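Local coordinates for protein ATP-dependent RNA helicase HrpB (Escherichia coli, PDB 6EUD) that hydrolyses ATP to ADP and phosphate as a DExH-box NTPase of the RNA helicase class and probably binds single-stranded RNA, at residues 191-196 and 201-206; 205-210 and 216-221. All blocks are in the same frame, centred on the assembly; numbering follows the deposited sequence.

Interaction 1 (191-196 and 201-206)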
# COMPACT_ATOMS: atom_id res chain seq x y z
N LEU A 191 -11.60 6.21 -29.63
CA LEU A 191 -11.75 5.01 -30.43
C LEU A 191 -11.43 3.81 -29.56
O LEU A 191 -10.27 3.51 -29.33
CB LEU A 191 -10.81 5.03 -31.64
CG LEU A 191 -10.90 3.74 -32.50
CD1 LEU A 191 -12.23 3.68 -33.30
CD2 LEU A 191 -9.71 3.58 -33.44
N PRO A 192 -12.47 3.11 -29.08
CA PRO A 192 -12.20 1.91 -28.28
C PRO A 192 -11.60 0.84 -29.16
O PRO A 192 -11.92 0.81 -30.34
CB PRO A 192 -13.58 1.50 -27.76
CG PRO A 192 -14.54 2.06 -28.76
CD PRO A 192 -13.91 3.32 -29.31
N LEU A 193 -10.73 -0.02 -28.61
CA LEU A 193 -10.17 -1.14 -29.37
C LEU A 193 -11.13 -2.33 -29.28
O LEU A 193 -11.67 -2.61 -28.21
CB LEU A 193 -8.78 -1.50 -28.87
CG LEU A 193 -7.83 -0.30 -28.91
CD1 LEU A 193 -6.49 -0.60 -28.30
CD2 LEU A 193 -7.67 0.19 -30.35
N PRO A 194 -11.35 -3.02 -30.40
CA PRO A 194 -12.27 -4.16 -30.34
C PRO A 194 -11.75 -5.31 -29.48
O PRO A 194 -10.54 -5.57 -29.43
CB PRO A 194 -12.42 -4.57 -31.81
CG PRO A 194 -11.26 -4.00 -32.49
CD PRO A 194 -10.86 -2.77 -31.76
N ALA A 195 -12.68 -5.98 -28.79
CA ALA A 195 -12.38 -7.14 -27.95
C ALA A 195 -11.88 -8.36 -28.74
O ALA A 195 -11.21 -9.24 -28.17
CB ALA A 195 -13.61 -7.51 -27.13
N HIS A 196 -12.20 -8.42 -30.03
CA HIS A 196 -11.79 -9.55 -30.88
C HIS A 196 -10.47 -9.33 -31.66
O HIS A 196 -10.15 -10.09 -32.56
CB HIS A 196 -12.91 -9.86 -31.87
CG HIS A 196 -13.35 -8.68 -32.65
ND1 HIS A 196 -12.59 -8.13 -33.67
CD2 HIS A 196 -14.46 -7.90 -32.55
CE1 HIS A 196 -13.22 -7.08 -34.17
NE2 HIS A 196 -14.35 -6.92 -33.51
N ASP A 201 -2.17 -5.43 -32.91
CA ASP A 201 -2.88 -5.26 -34.19
C ASP A 201 -3.84 -4.08 -34.15
O ASP A 201 -3.90 -3.28 -35.09
CB ASP A 201 -3.68 -6.51 -34.55
CG ASP A 201 -2.80 -7.67 -34.99
OD1 ASP A 201 -1.68 -7.41 -35.48
OD2 ASP A 201 -3.23 -8.83 -34.84
N ALA A 202 -4.60 -3.98 -33.07
CA ALA A 202 -5.59 -2.94 -32.95
C ALA A 202 -4.91 -1.57 -32.95
O ALA A 202 -5.36 -0.67 -33.65
CB ALA A 202 -6.44 -3.13 -31.68
N VAL A 203 -3.80 -1.43 -32.21
CA VAL A 203 -3.13 -0.14 -32.15
C VAL A 203 -2.56 0.21 -33.53
O VAL A 203 -2.63 1.36 -33.97
CB VAL A 203 -2.01 -0.09 -31.07
CG1 VAL A 203 -1.16 1.15 -31.20
CG2 VAL A 203 -2.61 -0.14 -29.67
N ALA A 204 -2.02 -0.79 -34.23
CA ALA A 204 -1.40 -0.54 -35.53
C ALA A 204 -2.44 -0.13 -36.54
O ALA A 204 -2.19 0.72 -37.39
CB ALA A 204 -0.64 -1.79 -36.04
N VAL A 205 -3.62 -0.74 -36.45
CA VAL A 205 -4.67 -0.41 -37.39
C VAL A 205 -5.18 1.00 -37.14
O VAL A 205 -5.37 1.76 -38.08
CB VAL A 205 -5.83 -1.42 -37.32
CG1 VAL A 205 -7.10 -0.85 -37.98
CG2 VAL A 205 -5.40 -2.71 -37.99
N ALA A 206 -5.38 1.35 -35.88
CA ALA A 206 -5.84 2.70 -35.54
C ALA A 206 -4.81 3.73 -35.99
O ALA A 206 -5.18 4.77 -36.54
CB ALA A 206 -6.11 2.82 -34.04
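L193 lays its side chain over the methyl of A202, with CD2 coming to 3.8 Å from CB of A202 and its own CB to 4.0 Å from that same methyl. The other branch, CD1, reaches one residue further along the helix and meets CG2 of V203 at 4.1 Å. One leucine thus spans two successive helical residues, and alanine suits position 202 because its small side chain lets the loop come close: the CA atoms of L193 and A202 lie 6.1 Å apart. P194 adds a looser contact, its ring CD 4.4 Å from CB of A202.

One turn on, L191 sends CD2 to within 3.7 Å of CB of A206. Its CG is anti to the backbone N (chi1 178°), which extends the side chain toward the helix across a wider backbone gap. No hydrogen bond crosses the contact; the helix is held internally, A206 N bonding to A202 O.

The loop 191-196 follows strand 186-190 and leads into helix 199-213, so it packs on the first turns of the helix it introduces. L191 is tied by backbone bonding to H337, at the end of strand 333-337. V203 also touches L338, and V231 of helix 225-236.

Interaction 2 (205-210 and 216-221)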
# COMPACT_ATOMS: atom_id res chain seq x y z
N VAL A 205 -3.62 -0.74 -36.45
CA VAL A 205 -4.67 -0.41 -37.39
C VAL A 205 -5.18 1.00 -37.14
O VAL A 205 -5.37 1.76 -38.08
CB VAL A 205 -5.83 -1.42 -37.32
CG1 VAL A 205 -7.10 -0.85 -37.98
CG2 VAL A 205 -5.40 -2.71 -37.99
N ALA A 206 -5.38 1.35 -35.88
CA ALA A 206 -5.84 2.70 -35.54
C ALA A 206 -4.81 3.73 -35.99
O ALA A 206 -5.18 4.77 -36.54
CB ALA A 206 -6.11 2.82 -34.04
N THR A 207 -3.53 3.43 -35.78
CA THR A 207 -2.44 4.35 -36.09
C THR A 207 -2.26 4.55 -37.61
O THR A 207 -2.06 5.68 -38.08
CB THR A 207 -1.11 3.86 -35.46
OG1 THR A 207 -1.27 3.77 -34.04
CG2 THR A 207 0.05 4.78 -35.77
N ALA A 208 -2.34 3.46 -38.38
CA ALA A 208 -2.22 3.55 -39.83
C ALA A 208 -3.37 4.35 -40.41
O ALA A 208 -3.20 5.05 -41.41
CB ALA A 208 -2.16 2.16 -40.47
N GLU A 209 -4.53 4.25 -39.77
CA GLU A 209 -5.68 4.99 -40.23
C GLU A 209 -5.54 6.49 -39.94
O GLU A 209 -5.96 7.32 -40.73
CB GLU A 209 -6.96 4.43 -39.60
CG GLU A 209 -8.24 5.19 -39.98
CD GLU A 209 -8.59 5.11 -41.47
OE1 GLU A 209 -7.97 4.30 -42.21
OE2 GLU A 209 -9.49 5.85 -41.91
N MET A 210 -4.95 6.84 -38.80
CA MET A 210 -4.66 8.24 -38.53
C MET A 210 -3.67 8.85 -39.53
O MET A 210 -3.82 9.99 -39.97
CB MET A 210 -4.14 8.40 -37.11
CG MET A 210 -4.18 9.84 -36.64
SD MET A 210 -4.91 9.98 -35.05
CE MET A 210 -4.70 11.70 -34.81
N GLY A 216 1.12 14.90 -40.98
CA GLY A 216 2.09 15.18 -39.93
C GLY A 216 2.77 13.97 -39.32
O GLY A 216 2.45 12.83 -39.66
N SER A 217 3.72 14.23 -38.43
CA SER A 217 4.36 13.15 -37.69
C SER A 217 3.55 12.86 -36.46
O SER A 217 2.80 13.71 -35.96
CB SER A 217 5.80 13.50 -37.32
OG SER A 217 6.64 13.43 -38.46
N LEU A 218 3.73 11.64 -35.96
CA LEU A 218 2.81 11.06 -35.01
C LEU A 218 3.57 10.47 -33.84
O LEU A 218 4.56 9.76 -34.03
CB LEU A 218 1.97 9.98 -35.71
CG LEU A 218 0.80 9.30 -34.98
CD1 LEU A 218 -0.24 8.76 -35.99
CD2 LEU A 218 1.33 8.18 -34.12
N LEU A 219 3.07 10.75 -32.63
CA LEU A 219 3.64 10.21 -31.39
C LEU A 219 2.66 9.21 -30.77
O LEU A 219 1.51 9.55 -30.43
CB LEU A 219 3.95 11.34 -30.39
CG LEU A 219 4.49 10.93 -29.01
CD1 LEU A 219 5.82 10.12 -29.07
CD2 LEU A 219 4.66 12.18 -28.14
N LEU A 220 3.13 7.99 -30.62
CA LEU A 220 2.31 6.89 -30.13
C LEU A 220 2.76 6.47 -28.73
O LEU A 220 3.89 6.02 -28.57
CB LEU A 220 2.39 5.71 -31.10
CG LEU A 220 1.81 4.36 -30.70
CD1 LEU A 220 0.34 4.47 -30.32
CD2 LEU A 220 2.03 3.36 -31.85
N PHE A 221 1.89 6.63 -27.73
CA PHE A 221 2.21 6.23 -26.36
C PHE A 221 1.80 4.79 -26.12
O PHE A 221 0.66 4.44 -26.38
CB PHE A 221 1.52 7.14 -25.33
CG PHE A 221 2.10 8.56 -25.28
CD1 PHE A 221 1.44 9.63 -25.91
CD2 PHE A 221 3.29 8.82 -24.61
CE1 PHE A 221 1.96 10.94 -25.86
CE2 PHE A 221 3.82 10.13 -24.55
CZ PHE A 221 3.15 11.18 -25.17
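T207 faces strand 217-221 and divides its branched side chain between two leucines. From CB, the methyl CG2 continues anti to the backbone N and fits against the isopropyl end of L218, 4.0 Å from both CD1 and CD2. The other branch, OG1, stands over L220, whose CD2 is 4.0 Å away; L220 offers only methyls, so this is van der Waals contact, and the hydroxyl's hydrogen bond goes to the carbonyl O of V203, one turn back in the helix. Its chi1 of -60° sets OG1 beside the backbone N, where that bond can be made. Threonine therefore suits a buried helix face: its polar atom is satisfied by its own helix while the methyl packs against leucine.

M210, one turn later, meets L218 with the base of its side chain, CB lying 4.1 Å from CD1 and CG at a similar distance. L218 is thus gripped from two helical turns, while alternation along the strand turns L218 and L220, but not L219, to the helix.

Helix and strand run nearly antiparallel, at 161° and 10.4 Å between axes, as expected where the helix of a beta-alpha-beta crossover, from strand 186-190 to strand 217-221, lies on the sheet of a RecA-like domain. Strand 217-221 lies between, and parallel to, 269-274 and 287-302; V291 of the latter touches T207, L218 and L220, and M210 also touches I334 and L336 of strand 333-337.

Overall arrangement
Both interactions use helix 199-213 and overlap at residues 205 and 206; of these, A206 takes part in interaction 1. Interaction 1 fastens the early turns of the helix to the loop that precedes it and is only partly buried, with L191 exposed; interaction 2 sets the following turns on the sheet, and all four touching residues are buried. Both rely on apolar packing without a hydrogen bond between segments, but small alanines receive leucines from the loop in the first, whereas larger T207 and M210 meet strand leucines in the second. Their centres lie 12 Å apart, and V203 CG1 packs 3.7 Å from L220 CD1, joining the two contacts directly.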